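Local coordinates for papain-like protease (PDB 4RNA), which is a cysteine protease that probably cleaves the MERS coronavirus replicase polyprotein and, like its relatives, may remove ubiquitin-like modifiers from host proteins, at residues T258-Q272 with S303-P315. Sequence-based numbering, arbitrary orientation.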
ATOM      1  N   THR A 258       5.378  30.593  14.693  1.00 31.23           N
ATOM      2  CA  THR A 258       6.278  31.366  15.635  1.00 33.01           C
ATOM      3  C   THR A 258       6.395  30.711  17.009  1.00 35.85           C
ATOM      4  O   THR A 258       5.399  30.205  17.605  1.00 32.86           O
ATOM      5  CB  THR A 258       5.781  32.881  15.869  1.00 33.64           C
ATOM      6  OG1 THR A 258       6.644  33.589  16.783  1.00 36.35           O
ATOM      7  CG2 THR A 258       4.400  32.931  16.478  1.00 37.67           C
ATOM      8  N   THR A 259       7.594  30.801  17.577  1.00 31.82           N
ATOM      9  CA  THR A 259       7.777  30.388  18.965  1.00 37.16           C
ATOM     10  C   THR A 259       7.524  31.519  20.024  1.00 37.98           C
ATOM     11  O   THR A 259       7.521  31.259  21.253  1.00 37.02           O
ATOM     12  CB  THR A 259       9.217  29.838  19.185  1.00 41.51           C
ATOM     13  OG1 THR A 259      10.176  30.824  18.801  1.00 44.04           O
ATOM     14  CG2 THR A 259       9.462  28.564  18.389  1.00 45.26           C
ATOM     15  N   SER A 260       7.259  32.745  19.562  1.00 32.46           N
ATOM     16  CA  SER A 260       7.179  33.905  20.489  1.00 35.38           C
ATOM     17  C   SER A 260       6.000  33.742  21.442  1.00 35.70           C
ATOM     18  O   SER A 260       5.958  34.306  22.533  1.00 39.56           O
ATOM     19  CB  SER A 260       7.089  35.256  19.715  1.00 34.98           C
ATOM     20  OG  SER A 260       5.922  35.301  18.891  1.00 38.02           O
ATOM     21  N   THR A 261       5.077  32.894  21.023  1.00 34.28           N
ATOM     22  CA  THR A 261       3.839  32.691  21.710  1.00 37.28           C
ATOM     23  C   THR A 261       3.866  31.385  22.574  1.00 36.96           C
ATOM     24  O   THR A 261       2.870  31.029  23.257  1.00 39.83           O
ATOM     25  CB  THR A 261       2.702  32.649  20.661  1.00 43.55           C
ATOM     26  OG1 THR A 261       1.526  32.128  21.276  1.00 55.59           O
ATOM     27  CG2 THR A 261       3.029  31.688  19.618  1.00 32.61           C
ATOM     28  N   ALA A 262       5.016  30.711  22.582  1.00 37.38           N
ATOM     29  CA  ALA A 262       5.210  29.440  23.323  1.00 39.22           C
ATOM     30  C   ALA A 262       4.072  28.469  22.995  1.00 32.27           C
ATOM     31  O   ALA A 262       3.356  28.026  23.898  1.00 33.89           O
ATOM     32  CB  ALA A 262       5.320  29.663  24.832  1.00 37.35           C
ATOM     33  N   PRO A 263       3.879  28.192  21.709  1.00 33.85           N
ATOM     34  CA  PRO A 263       2.755  27.309  21.288  1.00 38.38           C
ATOM     35  C   PRO A 263       2.878  25.878  21.862  1.00 36.13           C
ATOM     36  O   PRO A 263       3.991  25.441  22.260  1.00 32.52           O
ATOM     37  CB  PRO A 263       2.874  27.278  19.771  1.00 32.96           C
ATOM     38  CG  PRO A 263       4.335  27.598  19.473  1.00 35.96           C
ATOM     39  CD  PRO A 263       4.855  28.455  20.615  1.00 30.95           C
ATOM     40  N   ASP A 264       1.758  25.155  21.932  1.00 36.80           N
ATOM     41  CA  ASP A 264       1.761  23.841  22.594  1.00 37.66           C
ATOM     42  C   ASP A 264       2.288  22.697  21.728  1.00 37.73           C
ATOM     43  O   ASP A 264       2.595  21.651  22.244  1.00 39.06           O
ATOM     44  CB  ASP A 264       0.350  23.481  23.029  1.00 46.11           C
ATOM     45  CG  ASP A 264      -0.205  24.474  24.009  1.00 51.66           C
ATOM     46  OD1 ASP A 264       0.609  24.990  24.816  1.00 55.22           O
ATOM     47  OD2 ASP A 264      -1.438  24.735  23.946  1.00 55.23           O
ATOM     48  N   PHE A 265       2.396  22.901  20.411  1.00 36.05           N
ATOM     49  CA  PHE A 265       2.812  21.782  19.564  1.00 33.94           C
ATOM     50  C   PHE A 265       4.321  21.613  19.787  1.00 32.11           C
ATOM     51  O   PHE A 265       4.987  22.575  20.188  1.00 34.69           O
ATOM     52  CB  PHE A 265       2.380  21.948  18.105  1.00 32.54           C
ATOM     53  CG  PHE A 265       2.755  23.282  17.494  1.00 31.32           C
ATOM     54  CD1 PHE A 265       4.006  23.461  16.947  1.00 32.50           C
ATOM     55  CD2 PHE A 265       1.835  24.358  17.480  1.00 34.43           C
ATOM     56  CE1 PHE A 265       4.383  24.685  16.408  1.00 34.23           C
ATOM     57  CE2 PHE A 265       2.200  25.579  16.916  1.00 33.11           C
ATOM     58  CZ  PHE A 265       3.480  25.736  16.399  1.00 35.68           C
ATOM     59  N   VAL A 266       4.829  20.410  19.593  1.00 29.44           N
ATOM     60  CA  VAL A 266       6.240  20.086  19.835  1.00 31.54           C
ATOM     61  C   VAL A 266       7.011  19.876  18.544  1.00 30.25           C
ATOM     62  O   VAL A 266       8.238  19.872  18.538  1.00 34.91           O
ATOM     63  CB  VAL A 266       6.415  18.906  20.837  1.00 37.84           C
ATOM     64  CG1 VAL A 266       5.696  19.222  22.168  1.00 38.49           C
ATOM     65  CG2 VAL A 266       5.950  17.603  20.226  1.00 32.91           C
ATOM     66  N   ALA A 267       6.312  19.620  17.441  1.00 30.85           N
ATOM     67  CA  ALA A 267       6.957  19.330  16.173  1.00 29.85           C
ATOM     68  C   ALA A 267       5.946  19.376  15.031  1.00 30.66           C
ATOM     69  O   ALA A 267       4.767  19.290  15.261  1.00 28.40           O
ATOM     70  CB  ALA A 267       7.654  17.948  16.141  1.00 28.55           C
ATOM     71  N   PHE A 268       6.423  19.559  13.794  1.00 23.85           N
ATOM     72  CA  PHE A 268       5.524  19.543  12.650  1.00 29.49           C
ATOM     73  C   PHE A 268       6.281  19.216  11.394  1.00 32.80           C
ATOM     74  O   PHE A 268       7.501  19.447  11.328  1.00 33.44           O
ATOM     75  CB  PHE A 268       4.742  20.888  12.509  1.00 29.49           C
ATOM     76  CG  PHE A 268       5.631  22.107  12.364  1.00 31.01           C
ATOM     77  CD1 PHE A 268       6.146  22.745  13.486  1.00 30.15           C
ATOM     78  CD2 PHE A 268       5.967  22.554  11.122  1.00 29.37           C
ATOM     79  CE1 PHE A 268       6.957  23.861  13.400  1.00 33.57           C
ATOM     80  CE2 PHE A 268       6.773  23.689  11.006  1.00 33.14           C
ATOM     81  CZ  PHE A 268       7.267  24.341  12.138  1.00 33.28           C
ATOM     82  N   ASN A 269       5.590  18.694  10.373  1.00 27.92           N
ATOM     83  CA  ASN A 269       6.266  18.578   9.071  1.00 27.07           C
ATOM     84  C   ASN A 269       5.881  19.606   8.078  1.00 27.86           C
ATOM     85  O   ASN A 269       4.807  20.221   8.160  1.00 29.58           O
ATOM     86  CB  ASN A 269       6.044  17.181   8.453  1.00 27.60           C
ATOM     87  CG  ASN A 269       6.611  16.082   9.358  1.00 35.02           C
ATOM     88  OD1 ASN A 269       7.728  16.222   9.847  1.00 32.65           O
ATOM     89  ND2 ASN A 269       5.849  14.978   9.564  1.00 28.84           N
ATOM     90  N   VAL A 270       6.759  19.804   7.096  1.00 29.48           N
ATOM     91  CA  VAL A 270       6.486  20.858   6.135  1.00 31.11           C
ATOM     92  C   VAL A 270       6.714  20.202   4.780  1.00 29.04           C
ATOM     93  O   VAL A 270       7.612  19.351   4.647  1.00 31.92           O
ATOM     94  CB  VAL A 270       7.472  22.064   6.333  1.00 36.73           C
ATOM     95  CG1 VAL A 270       7.528  22.927   5.112  1.00 35.48           C
ATOM     96  CG2 VAL A 270       7.085  22.893   7.552  1.00 35.38           C
ATOM     97  N   PHE A 271       5.866  20.515   3.793  1.00 31.75           N
ATOM     98  CA  PHE A 271       6.151  20.098   2.426  1.00 39.90           C
ATOM     99  C   PHE A 271       6.410  21.342   1.595  1.00 42.64           C
ATOM    100  O   PHE A 271       5.589  22.256   1.608  1.00 45.90           O
ATOM    101  CB  PHE A 271       4.985  19.283   1.873  1.00 44.15           C
ATOM    102  CG  PHE A 271       5.180  18.764   0.450  1.00 47.73           C
ATOM    103  CD1 PHE A 271       6.055  17.704   0.174  1.00 50.22           C
ATOM    104  CD2 PHE A 271       4.470  19.307  -0.593  1.00 50.38           C
ATOM    105  CE1 PHE A 271       6.210  17.225  -1.120  1.00 50.81           C
ATOM    106  CE2 PHE A 271       4.632  18.830  -1.891  1.00 52.02           C
ATOM    107  CZ  PHE A 271       5.486  17.782  -2.147  1.00 47.51           C
ATOM    108  N   GLN A 272       7.525  21.342   0.859  1.00 51.22           N
ATOM    109  CA  GLN A 272       8.030  22.483   0.060  1.00 56.33           C
ATOM    110  C   GLN A 272       7.935  22.236  -1.428  1.00 62.95           C
ATOM    111  O   GLN A 272       8.426  21.208  -1.917  1.00 54.37           O
ATOM    112  CB  GLN A 272       9.507  22.753   0.386  1.00 63.45           C
ATOM    113  CG  GLN A 272       9.738  23.473   1.714  1.00 63.80           C
ATOM    114  CD  GLN A 272      11.182  23.410   2.228  1.00 65.89           C
ATOM    115  OE1 GLN A 272      12.058  22.757   1.649  1.00 62.50           O
ATOM    116  NE2 GLN A 272      11.425  24.098   3.342  1.00 57.22           N
ATOM    117  N   SER A 303      13.095  31.636  14.874  1.00 40.21           N
ATOM    118  CA  SER A 303      11.916  31.768  15.788  1.00 41.24           C
ATOM    119  C   SER A 303      10.575  31.954  15.039  1.00 35.27           C
ATOM    120  O   SER A 303       9.504  31.772  15.635  1.00 38.90           O
ATOM    121  CB  SER A 303      12.125  32.894  16.768  1.00 45.15           C
ATOM    122  OG  SER A 303      12.377  34.067  16.004  1.00 52.07           O
ATOM    123  N   ASP A 304      10.644  32.274  13.744  1.00 36.16           N
ATOM    124  CA  ASP A 304       9.456  32.524  12.891  1.00 38.19           C
ATOM    125  C   ASP A 304       9.682  31.963  11.527  1.00 41.27           C
ATOM    126  O   ASP A 304      10.737  32.198  10.898  1.00 41.81           O
ATOM    127  CB  ASP A 304       9.156  34.034  12.741  1.00 40.52           C
ATOM    128  CG  ASP A 304       8.912  34.707  14.087  1.00 42.31           C
ATOM    129  OD1 ASP A 304       9.903  35.108  14.720  1.00 48.33           O
ATOM    130  OD2 ASP A 304       7.757  34.748  14.575  1.00 50.25           O
ATOM    131  N   TRP A 305       8.647  31.288  11.023  1.00 40.59           N
ATOM    132  CA  TRP A 305       8.726  30.577   9.767  1.00 39.04           C
ATOM    133  C   TRP A 305       7.408  30.518   9.073  1.00 41.94           C
ATOM    134  O   TRP A 305       6.421  29.972   9.614  1.00 37.59           O
ATOM    135  CB  TRP A 305       9.248  29.163   9.991  1.00 37.55           C
ATOM    136  CG  TRP A 305       9.674  28.442   8.738  1.00 39.37           C
ATOM    137  CD1 TRP A 305      10.043  28.980   7.513  1.00 37.84           C
ATOM    138  CD2 TRP A 305       9.876  26.993   8.595  1.00 39.67           C
ATOM    139  NE1 TRP A 305      10.406  27.980   6.635  1.00 38.98           N
ATOM    140  CE2 TRP A 305      10.347  26.771   7.235  1.00 42.66           C
ATOM    141  CE3 TRP A 305       9.738  25.888   9.458  1.00 45.82           C
ATOM    142  CZ2 TRP A 305      10.640  25.475   6.750  1.00 40.60           C
ATOM    143  CZ3 TRP A 305      10.045  24.593   8.963  1.00 42.22           C
ATOM    144  CH2 TRP A 305      10.477  24.398   7.650  1.00 46.10           C
ATOM    145  N   LYS A 306       7.400  31.080   7.863  1.00 41.13           N
ATOM    146  CA  LYS A 306       6.278  30.972   6.955  1.00 45.93           C
ATOM    147  C   LYS A 306       6.538  29.765   6.073  1.00 41.90           C
ATOM    148  O   LYS A 306       7.490  29.716   5.308  1.00 37.70           O
ATOM    149  CB  LYS A 306       6.075  32.238   6.090  1.00 50.75           C
ATOM    150  CG  LYS A 306       4.770  32.176   5.276  1.00 55.00           C
ATOM    151  CD  LYS A 306       4.312  33.528   4.741  1.00 66.42           C
ATOM    152  CE  LYS A 306       5.097  33.969   3.514  1.00 66.20           C
ATOM    153  NZ  LYS A 306       4.490  35.180   2.887  1.00 82.83           N
ATOM    154  N   CYS A 307       5.660  28.789   6.178  1.00 36.01           N
ATOM    155  CA  CYS A 307       5.897  27.482   5.542  1.00 33.73           C
ATOM    156  C   CYS A 307       4.549  26.712   5.449  1.00 34.31           C
ATOM    157  O   CYS A 307       3.583  27.026   6.159  1.00 33.89           O
ATOM    158  CB  CYS A 307       6.893  26.679   6.392  1.00 32.02           C
ATOM    159  SG  CYS A 307       6.229  26.435   8.073  1.00 35.24           S
ATOM    160  N   LYS A 308       4.540  25.690   4.604  1.00 36.14           N
ATOM    161  CA  LYS A 308       3.360  24.837   4.333  1.00 36.14           C
ATOM    162  C   LYS A 308       3.392  23.588   5.176  1.00 36.49           C
ATOM    163  O   LYS A 308       4.061  22.588   4.864  1.00 34.04           O
ATOM    164  CB  LYS A 308       3.337  24.477   2.855  1.00 40.70           C
ATOM    165  CG  LYS A 308       3.324  25.713   1.950  1.00 42.59           C
ATOM    166  CD  LYS A 308       3.692  25.273   0.545  1.00 54.83           C
ATOM    167  CE  LYS A 308       3.167  26.239  -0.498  1.00 61.67           C
ATOM    168  NZ  LYS A 308       3.480  25.628  -1.828  1.00 72.62           N
ATOM    169  N   VAL A 309       2.629  23.685   6.239  1.00 30.24           N
ATOM    170  CA  VAL A 309       2.562  22.674   7.260  1.00 29.59           C
ATOM    171  C   VAL A 309       1.703  21.529   6.761  1.00 32.70           C
ATOM    172  O   VAL A 309       0.625  21.758   6.124  1.00 31.42           O
ATOM    173  CB  VAL A 309       1.992  23.316   8.502  1.00 33.02           C
ATOM    174  CG1 VAL A 309       1.628  22.303   9.576  1.00 29.08           C
ATOM    175  CG2 VAL A 309       2.941  24.360   9.074  1.00 29.14           C
ATOM    176  N   THR A 310       2.088  20.313   7.174  1.00 31.54           N
ATOM    177  CA  THR A 310       1.305  19.124   6.862  1.00 29.35           C
ATOM    178  C   THR A 310       0.898  18.480   8.180  1.00 27.50           C
ATOM    179  O   THR A 310      -0.135  18.800   8.656  1.00 31.08           O
ATOM    180  CB  THR A 310       2.068  18.143   5.958  1.00 32.10           C
ATOM    181  OG1 THR A 310       3.410  17.877   6.458  1.00 32.20           O
ATOM    182  CG2 THR A 310       2.143  18.662   4.520  1.00 29.91           C
ATOM    183  N   ASP A 311       1.734  17.631   8.768  1.00 28.07           N
ATOM    184  CA  ASP A 311       1.403  17.012  10.083  1.00 30.77           C
ATOM    185  C   ASP A 311       1.862  17.890  11.256  1.00 33.38           C
ATOM    186  O   ASP A 311       2.843  18.550  11.180  1.00 25.27           O
ATOM    187  CB  ASP A 311       2.088  15.693  10.233  1.00 31.76           C
ATOM    188  CG  ASP A 311       2.024  14.882   8.988  1.00 37.17           C
ATOM    189  OD1 ASP A 311       0.873  14.434   8.673  1.00 41.04           O
ATOM    190  OD2 ASP A 311       3.102  14.686   8.353  1.00 40.91           O
ATOM    191  N   VAL A 312       1.179  17.856  12.390  1.00 21.29           N
ATOM    192  CA  VAL A 312       1.591  18.667  13.543  1.00 22.20           C
ATOM    193  C   VAL A 312       1.447  17.816  14.753  1.00 29.68           C
ATOM    194  O   VAL A 312       0.398  17.175  14.872  1.00 26.00           O
ATOM    195  CB  VAL A 312       0.699  19.960  13.719  1.00 25.63           C
ATOM    196  CG1 VAL A 312       1.144  20.776  14.951  1.00 27.54           C
ATOM    197  CG2 VAL A 312       0.704  20.857  12.464  1.00 27.04           C
ATOM    198  N   LEU A 313       2.450  17.802  15.622  1.00 25.67           N
ATOM    199  CA  LEU A 313       2.332  16.925  16.854  1.00 29.79           C
ATOM    200  C   LEU A 313       2.071  17.727  18.138  1.00 26.85           C
ATOM    201  O   LEU A 313       2.834  18.600  18.476  1.00 28.09           O
ATOM    202  CB  LEU A 313       3.641  16.069  17.016  1.00 27.27           C
ATOM    203  CG  LEU A 313       3.736  15.111  18.191  1.00 29.69           C
ATOM    204  CD1 LEU A 313       2.486  14.156  18.237  1.00 26.77           C
ATOM    205  CD2 LEU A 313       5.024  14.334  18.038  1.00 34.45           C
ATOM    206  N   PHE A 314       1.106  17.293  18.975  1.00 30.28           N
ATOM    207  CA  PHE A 314       0.797  17.999  20.149  1.00 30.48           C
ATOM    208  C   PHE A 314       0.995  17.029  21.310  1.00 35.48           C
ATOM    209  O   PHE A 314       0.994  15.809  21.098  1.00 29.34           O
ATOM    210  CB  PHE A 314      -0.685  18.487  20.138  1.00 32.68           C
ATOM    211  CG  PHE A 314      -0.936  19.676  19.251  1.00 28.29           C
ATOM    212  CD1 PHE A 314      -1.272  19.520  17.881  1.00 29.75           C
ATOM    213  CD2 PHE A 314      -0.856  20.986  19.792  1.00 32.38           C
ATOM    214  CE1 PHE A 314      -1.475  20.651  17.043  1.00 32.70           C
ATOM    215  CE2 PHE A 314      -1.037  22.115  18.959  1.00 33.52           C
ATOM    216  CZ  PHE A 314      -1.319  21.950  17.590  1.00 34.94           C
ATOM    217  N   PRO A 315       1.194  17.586  22.523  1.00 32.70           N
ATOM    218  CA  PRO A 315       1.308  16.815  23.798  1.00 32.95           C
ATOM    219  C   PRO A 315      -0.043  16.222  24.155  1.00 31.41           C
ATOM    220  O   PRO A 315      -0.997  16.409  23.384  1.00 31.98           O
ATOM    221  CB  PRO A 315       1.760  17.862  24.829  1.00 35.12           C
ATOM    222  CG  PRO A 315       1.675  19.195  24.181  1.00 36.65           C
ATOM    223  CD  PRO A 315       1.625  19.005  22.667  1.00 33.51           C
TER
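Strands 267-272 and 304-315 pair antiparallel in the palm β-sheet of this papain-like protease, their axes 4.5 Å apart at closest, with a β-bulge between the F268–V312 and V270–V309 pairs. L313 N donates to A267 O (2.8 Å). At the bulge, N269 O takes T310 N, while N269 N reaches D311 O at 2.9 Å. N269 and D311 also join by side chains: N269 ND2 meets the anti side of D311 OD2 at 3.0 Å and 177°, with the carboxylate plane perpendicular to the amide. An amide suits this buried place, serving both polarities: N269 ND2 also bonds T121 OG1 and N269 OD1 bonds H283 ND1. The carboxylate of D311 suits its own, its OD1 accepting the S249 and S169 hydroxyls. On the apolar face bearing F268, V270 CG2 packs against both C307 SG and the six-membered ring of W305, 3.7 Å from CZ3; the broad indole also meets the F268 ring. Compact C307 fits beside F268 and V270. Beyond the turn 259-262, F265 turns its ring edge to the face of F314, planes at 82°, and its CB lies over that face, 3.7 Å from the ring centroid. T258 ends strand 252-258 and pairs with D304; with chi1 at 179° its OG1 swings to D304's side and donates to OD2 from above the carboxylate plane, while accepting S260 N in an ST turn at 3.0 Å.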